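Local atomic coordinates of methyltransferase domain-containing protein (Pyrococcus horikoshii, PDB entry 1VE3), a protein that binds S-adenosylmethionine and is probably a methyltransferase, though its substrate is unknown. Residues Gln123-Val128 against Gly136-Tyr141. Sequence-based numbering, arbitrary orientation.
Sequences QVFKEV and GKFIMY
Phe125 reaches from the helix to both Phe138 and Met140 on strand 136-143. Its CG stands anti to the carbonyl carbon (chi1 -76°), which carries the ring's far end strandward although the CB itself does not point there. Phe125 CE1 lies 3.6 Å from Phe138 CE1, the two rings oblique with planes at 72°. At the rim, Phe125 CZ sits 3.8 Å from Met140 SE, a selenomethionine in this crystal; this Met-aromatic contact comes at the ring edge, where a long, flexible, polarisable side chain fits well. One turn on, Val128 has its CB directed toward the strand. Val128 CG1 lies over one face of the Phe138 ring, 3.8 Å from its centroid, a CH-pi contact suited to a compact branched residue close to the sheet. Phe138 thus meets the helix with a face and an edge, and is also stacked on Phe207. With an alanine in place of Phe138, Val128 CG1 would probably lose the ring face it lies on, and a gap would open beside Phe125. All four side chains are buried and apolar. Segment 123-128 runs at 151° to segment 136-141, roughly antiparallel, as in a beta-alpha-beta crossover: helix 118-131 links parallel strands 104-110 and 136-143 of the Rossmann-like methyltransferase sheet.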
loop_
_atom_site.group_PDB
_atom_site.type_symbol
_atom_site.label_atom_id
_atom_site.label_comp_id
_atom_site.label_asym_id
_atom_site.label_seq_id
_atom_site.Cartn_x
_atom_site.Cartn_y
_atom_site.Cartn_z
ATOM N N GLN A 123 -2.681 22.450 -22.287
ATOM C CA GLN A 123 -3.174 21.625 -23.392
ATOM C C GLN A 123 -3.965 20.428 -22.866
ATOM O O GLN A 123 -4.988 20.058 -23.432
ATOM C CB GLN A 123 -2.006 21.124 -24.252
ATOM C CG GLN A 123 -1.014 22.212 -24.644
ATOM C CD GLN A 123 0.302 21.659 -25.189
ATOM O OE1 GLN A 123 0.888 20.736 -24.619
ATOM N NE2 GLN A 123 0.776 22.236 -26.288
ATOM N N VAL A 124 -3.485 19.817 -21.787
ATOM C CA VAL A 124 -4.179 18.673 -21.207
ATOM C C VAL A 124 -5.576 19.068 -20.725
ATOM O O VAL A 124 -6.558 18.394 -21.041
ATOM C CB VAL A 124 -3.397 18.087 -20.021
ATOM C CG1 VAL A 124 -4.220 17.012 -19.328
ATOM C CG2 VAL A 124 -2.077 17.505 -20.507
ATOM N N PHE A 125 -5.664 20.158 -19.964
ATOM C CA PHE A 125 -6.957 20.615 -19.464
ATOM C C PHE A 125 -7.913 20.895 -20.617
ATOM O O PHE A 125 -9.099 20.569 -20.539
ATOM C CB PHE A 125 -6.813 21.881 -18.615
ATOM C CG PHE A 125 -6.277 21.641 -17.224
ATOM C CD1 PHE A 125 -6.072 20.353 -16.742
ATOM C CD2 PHE A 125 -5.985 22.719 -16.395
ATOM C CE1 PHE A 125 -5.575 20.142 -15.450
ATOM C CE2 PHE A 125 -5.492 22.525 -15.105
ATOM C CZ PHE A 125 -5.286 21.229 -14.631
ATOM N N LYS A 126 -7.394 21.498 -21.685
ATOM C CA LYS A 126 -8.211 21.810 -22.848
ATOM C C LYS A 126 -8.748 20.514 -23.449
ATOM O O LYS A 126 -9.940 20.407 -23.748
ATOM C CB LYS A 126 -7.391 22.579 -23.887
ATOM C CG LYS A 126 -8.233 23.271 -24.945
ATOM C CD LYS A 126 -7.379 24.151 -25.844
ATOM C CE LYS A 126 -6.653 25.216 -25.044
ATOM N NZ LYS A 126 -5.790 26.066 -25.910
ATOM N N GLU A 127 -7.869 19.529 -23.611
ATOM C CA GLU A 127 -8.263 18.234 -24.161
ATOM C C GLU A 127 -9.257 17.501 -23.262
ATOM O O GLU A 127 -10.187 16.856 -23.754
ATOM C CB GLU A 127 -7.031 17.350 -24.385
ATOM C CG GLU A 127 -6.354 17.591 -25.712
ATOM C CD GLU A 127 -7.258 17.231 -26.871
ATOM O OE1 GLU A 127 -7.334 16.034 -27.214
ATOM O OE2 GLU A 127 -7.906 18.140 -27.428
ATOM N N VAL A 128 -9.061 17.603 -21.947
ATOM C CA VAL A 128 -9.948 16.946 -20.997
ATOM C C VAL A 128 -11.359 17.507 -21.133
ATOM O O VAL A 128 -12.335 16.760 -21.194
ATOM C CB VAL A 128 -9.478 17.160 -19.542
ATOM C CG1 VAL A 128 -10.524 16.625 -18.575
ATOM C CG2 VAL A 128 -8.125 16.461 -19.322
ATOM N N GLY A 136 -20.297 15.462 -17.570
ATOM C CA GLY A 136 -19.215 14.681 -16.992
ATOM C C GLY A 136 -18.439 15.359 -15.883
ATOM O O GLY A 136 -18.712 16.507 -15.533
ATOM N N LYS A 137 -17.465 14.641 -15.326
ATOM C CA LYS A 137 -16.651 15.182 -14.249
ATOM C C LYS A 137 -15.157 14.907 -14.410
ATOM O O LYS A 137 -14.753 13.802 -14.749
ATOM C CB LYS A 137 -17.150 14.638 -12.906
ATOM C CG LYS A 137 -18.539 15.153 -12.563
ATOM C CD LYS A 137 -19.320 14.232 -11.652
ATOM C CE LYS A 137 -19.047 14.506 -10.190
ATOM N NZ LYS A 137 -19.993 13.743 -9.328
ATOM N N PHE A 138 -14.354 15.944 -14.188
ATOM C CA PHE A 138 -12.900 15.851 -14.258
ATOM C C PHE A 138 -12.443 15.752 -12.808
ATOM O O PHE A 138 -12.690 16.660 -12.026
ATOM C CB PHE A 138 -12.309 17.121 -14.881
ATOM C CG PHE A 138 -10.795 17.147 -14.920
ATOM C CD1 PHE A 138 -10.107 18.343 -14.742
ATOM C CD2 PHE A 138 -10.062 15.986 -15.160
ATOM C CE1 PHE A 138 -8.707 18.385 -14.800
ATOM C CE2 PHE A 138 -8.669 16.017 -15.222
ATOM C CZ PHE A 138 -7.990 17.218 -15.042
ATOM N N ILE A 139 -11.786 14.656 -12.449
ATOM C CA ILE A 139 -11.321 14.480 -11.078
ATOM C C ILE A 139 -9.809 14.296 -11.015
ATOM O O ILE A 139 -9.286 13.286 -11.493
ATOM C CB ILE A 139 -11.999 13.252 -10.427
ATOM C CG1 ILE A 139 -13.507 13.487 -10.339
ATOM C CG2 ILE A 139 -11.404 12.993 -9.045
ATOM C CD1 ILE A 139 -14.286 12.288 -9.834
HETATM N N MSE A 140 -9.102 15.262 -10.432
HETATM C CA MSE A 140 -7.656 15.133 -10.336
HETATM C C MSE A 140 -7.114 15.235 -8.911
HETATM O O MSE A 140 -7.697 15.872 -8.033
HETATM C CB MSE A 140 -6.942 16.134 -11.278
HETATM C CG MSE A 140 -6.678 17.549 -10.773
HETATM SE SE MSE A 140 -5.382 18.524 -11.937
HETATM C CE MSE A 140 -3.786 18.197 -10.928
ATOM N N TYR A 141 -6.002 14.551 -8.688
ATOM C CA TYR A 141 -5.347 14.546 -7.395
ATOM C C TYR A 141 -3.920 14.974 -7.655
ATOM O O TYR A 141 -3.249 14.429 -8.535
ATOM C CB TYR A 141 -5.364 13.145 -6.782
ATOM C CG TYR A 141 -4.498 13.031 -5.547
ATOM C CD1 TYR A 141 -4.926 13.532 -4.315
ATOM C CD2 TYR A 141 -3.241 12.441 -5.615
ATOM C CE1 TYR A 141 -4.112 13.442 -3.185
ATOM C CE2 TYR A 141 -2.424 12.348 -4.496
ATOM C CZ TYR A 141 -2.860 12.847 -3.287
ATOM O OH TYR A 141 -2.029 12.763 -2.189
#